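Local coordinates for 2-oxoglutarate (2OG) and Fe(II)-dependent oxygenase superfamily protein (Arabidopsis thaliana, PDB 6KWA) that probably oxidises the plant hormone indole-3-acetic acid irreversibly to inactive 2-oxoindole-3-acetic acid, as an iron- and 2-oxoglutarate-dependent dioxygenase that limits auxin levels, at residues 80-85 with 151-156. Sequence-based numbering, arbitrary orientation.
Sequences YYEALG and INKYHF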
loop_
_atom_site.group_PDB
_atom_site.type_symbol
_atom_site.label_atom_id
_atom_site.label_comp_id
_atom_site.label_asym_id
_atom_site.label_seq_id
_atom_site.Cartn_x
_atom_site.Cartn_y
_atom_site.Cartn_z
ATOM N N TYR A 80 -19.326 0.617 3.268
ATOM C CA TYR A 80 -18.866 -0.726 3.605
ATOM C C TYR A 80 -17.502 -0.706 4.288
ATOM O O TYR A 80 -16.953 -1.755 4.625
ATOM C CB TYR A 80 -18.783 -1.584 2.340
ATOM C CG TYR A 80 -19.860 -1.267 1.338
ATOM C CD1 TYR A 80 -21.174 -1.685 1.528
ATOM C CD2 TYR A 80 -19.562 -0.536 0.206
ATOM C CE1 TYR A 80 -22.158 -1.381 0.602
ATOM C CE2 TYR A 80 -20.527 -0.227 -0.725
ATOM C CZ TYR A 80 -21.826 -0.647 -0.526
ATOM O OH TYR A 80 -22.777 -0.325 -1.469
ATOM N N TYR A 81 -17.005 0.477 4.616
ATOM C CA TYR A 81 -15.589 0.591 4.910
ATOM C C TYR A 81 -15.314 1.169 6.281
ATOM O O TYR A 81 -15.859 2.215 6.635
ATOM C CB TYR A 81 -14.959 1.478 3.818
ATOM C CG TYR A 81 -13.487 1.816 3.963
ATOM C CD1 TYR A 81 -12.518 0.820 3.920
ATOM C CD2 TYR A 81 -13.061 3.144 4.105
ATOM C CE1 TYR A 81 -11.161 1.125 4.030
ATOM C CE2 TYR A 81 -11.700 3.459 4.225
ATOM C CZ TYR A 81 -10.758 2.441 4.181
ATOM O OH TYR A 81 -9.405 2.720 4.283
ATOM N N GLU A 82 -14.449 0.485 7.041
ATOM C CA GLU A 82 -13.939 0.988 8.296
ATOM C C GLU A 82 -12.392 0.925 8.289
ATOM O O GLU A 82 -11.791 0.032 7.681
ATOM C CB GLU A 82 -14.520 0.170 9.469
ATOM C CG GLU A 82 -14.110 0.658 10.874
ATOM C CD GLU A 82 -14.677 -0.216 11.984
ATOM O OE1 GLU A 82 -15.167 -1.332 11.671
ATOM O OE2 GLU A 82 -14.608 0.192 13.169
ATOM N N ALA A 83 -11.734 1.876 8.935
ATOM C CA ALA A 83 -10.289 1.901 8.868
ATOM C C ALA A 83 -9.660 2.528 10.086
ATOM O O ALA A 83 -10.231 3.437 10.700
ATOM C CB ALA A 83 -9.828 2.637 7.583
ATOM N N LEU A 84 -8.460 2.039 10.399
ATOM C CA LEU A 84 -7.595 2.571 11.430
ATOM C C LEU A 84 -6.217 2.804 10.818
ATOM O O LEU A 84 -5.852 2.175 9.820
ATOM C CB LEU A 84 -7.474 1.610 12.629
ATOM C CG LEU A 84 -8.675 1.312 13.526
ATOM C CD1 LEU A 84 -8.660 -0.121 14.013
ATOM C CD2 LEU A 84 -8.591 2.254 14.719
ATOM N N GLY A 85 -5.429 3.692 11.407
ATOM C CA GLY A 85 -4.086 3.847 10.897
ATOM C C GLY A 85 -3.204 4.811 11.629
ATOM O O GLY A 85 -3.623 5.503 12.563
ATOM N N ILE A 151 -5.089 0.033 8.242
ATOM C CA ILE A 151 -5.701 -1.288 8.218
ATOM C C ILE A 151 -7.173 -1.089 7.958
ATOM O O ILE A 151 -7.797 -0.139 8.443
ATOM C CB ILE A 151 -5.479 -2.066 9.513
ATOM C CG1 ILE A 151 -6.052 -1.324 10.719
ATOM C CG2 ILE A 151 -3.986 -2.312 9.723
ATOM C CD1 ILE A 151 -5.774 -2.024 12.053
ATOM N N ASN A 152 -7.735 -1.997 7.183
ATOM C CA ASN A 152 -9.046 -1.788 6.645
ATOM C C ASN A 152 -9.956 -2.961 6.960
ATOM O O ASN A 152 -9.490 -4.096 6.965
ATOM C CB ASN A 152 -8.930 -1.610 5.128
ATOM C CG ASN A 152 -7.829 -0.611 4.740
ATOM O OD1 ASN A 152 -7.975 0.593 4.942
ATOM N ND2 ASN A 152 -6.719 -1.118 4.194
ATOM N N LYS A 153 -11.238 -2.675 7.224
ATOM C CA LYS A 153 -12.284 -3.697 7.397
ATOM C C LYS A 153 -13.413 -3.424 6.418
ATOM O O LYS A 153 -14.070 -2.373 6.498
ATOM C CB LYS A 153 -12.830 -3.707 8.825
ATOM C CG LYS A 153 -14.011 -4.658 9.058
ATOM C CD LYS A 153 -14.261 -4.915 10.553
ATOM C CE LYS A 153 -15.684 -5.341 10.855
ATOM N NZ LYS A 153 -15.745 -5.892 12.251
ATOM N N TYR A 154 -13.623 -4.325 5.465
ATOM C CA TYR A 154 -14.717 -4.142 4.501
ATOM C C TYR A 154 -15.891 -4.991 4.929
ATOM O O TYR A 154 -15.717 -6.191 5.195
ATOM C CB TYR A 154 -14.298 -4.518 3.060
ATOM C CG TYR A 154 -13.178 -3.675 2.599
ATOM C CD1 TYR A 154 -13.433 -2.479 1.955
ATOM C CD2 TYR A 154 -11.861 -4.030 2.871
ATOM C CE1 TYR A 154 -12.410 -1.668 1.573
ATOM C CE2 TYR A 154 -10.824 -3.217 2.499
ATOM C CZ TYR A 154 -11.103 -2.052 1.852
ATOM O OH TYR A 154 -10.039 -1.284 1.499
ATOM N N HIS A 155 -17.067 -4.386 4.990
ATOM C CA HIS A 155 -18.231 -5.158 5.276
ATOM C C HIS A 155 -19.225 -5.198 4.107
ATOM O O HIS A 155 -19.912 -4.210 3.826
ATOM C CB HIS A 155 -18.932 -4.587 6.490
ATOM C CG HIS A 155 -20.144 -5.384 6.887
ATOM N ND1 HIS A 155 -21.215 -4.816 7.546
ATOM C CD2 HIS A 155 -20.456 -6.690 6.687
ATOM C CE1 HIS A 155 -22.120 -5.762 7.758
ATOM N NE2 HIS A 155 -21.685 -6.907 7.257
ATOM N N PHE A 156 -19.276 -6.306 3.381
ATOM C CA PHE A 156 -20.193 -6.440 2.238
ATOM C C PHE A 156 -21.415 -7.272 2.633
ATOM O O PHE A 156 -21.281 -8.384 3.137
ATOM C CB PHE A 156 -19.441 -7.061 1.038
ATOM C CG PHE A 156 -18.283 -6.216 0.569
ATOM C CD1 PHE A 156 -18.426 -4.840 0.449
ATOM C CD2 PHE A 156 -17.041 -6.774 0.328
ATOM C CE1 PHE A 156 -17.379 -4.061 0.047
ATOM C CE2 PHE A 156 -15.988 -5.990 -0.070
ATOM C CZ PHE A 156 -16.163 -4.627 -0.210
HETATM O O HOH W 1 -15.767 -3.111 13.594
#
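Tyr81 meets Asn152 and Tyr154 where the edge strand 81-87 pairs antiparallel with strand 147-155 in the larger sheet of the double-stranded beta-helix fold shared by 2-oxoglutarate-dependent oxygenases. Two hydrogen-bonded pairs, Glu82 with Lys153 and Leu84 with Ile151, each joined by two reciprocal N-H...O bonds, hold the backbones together, and His155 N adds a bond to Tyr80 O. Tyr81, Ala83, Asn152 and Tyr154 share one face of the sheet. With CG anti to the backbone N (chi1 176°), the Tyr81 ring runs alongside that of Tyr154, both pointing the same way, their planes inclined at 34°; Tyr81 CD1 lies 3.4 Å from Tyr154 CE1. The phenol continues to Asn152, whose amide lies at the ring edge, and Tyr81 OH donates to Asn152 OD1 over 2.6 Å, approaching from 32° outside the carbonyl plane. Asn152 ND2 bonds to Ser240 OG, so the amide is gripped at both ends. Asn152, Tyr154, Arg238 and Ser240 belong to the protein's 2-oxoglutarate site, which holds no cosubstrate in this model, so Tyr81 stands in its second shell. A leucine in place of Tyr81 would probably leave Asn152 OD1 without this donor and the amide freer to turn, and the Tyr154 ring with less aromatic surface beside it. Where strand 81-87 begins and strand 147-155 has ended, Tyr80 CB rests 3.7 Å from Phe156 CE1. On the other face, Leu84 CB packs on Ile151 CG1, while Glu82 and Lys153 extend side by side. Glu82 OE2 forms a salt bridge with Lys59; its OE1 accepts from a water at 2.7 Å, which in turn accepts from Lys153 NZ at 3.1 Å.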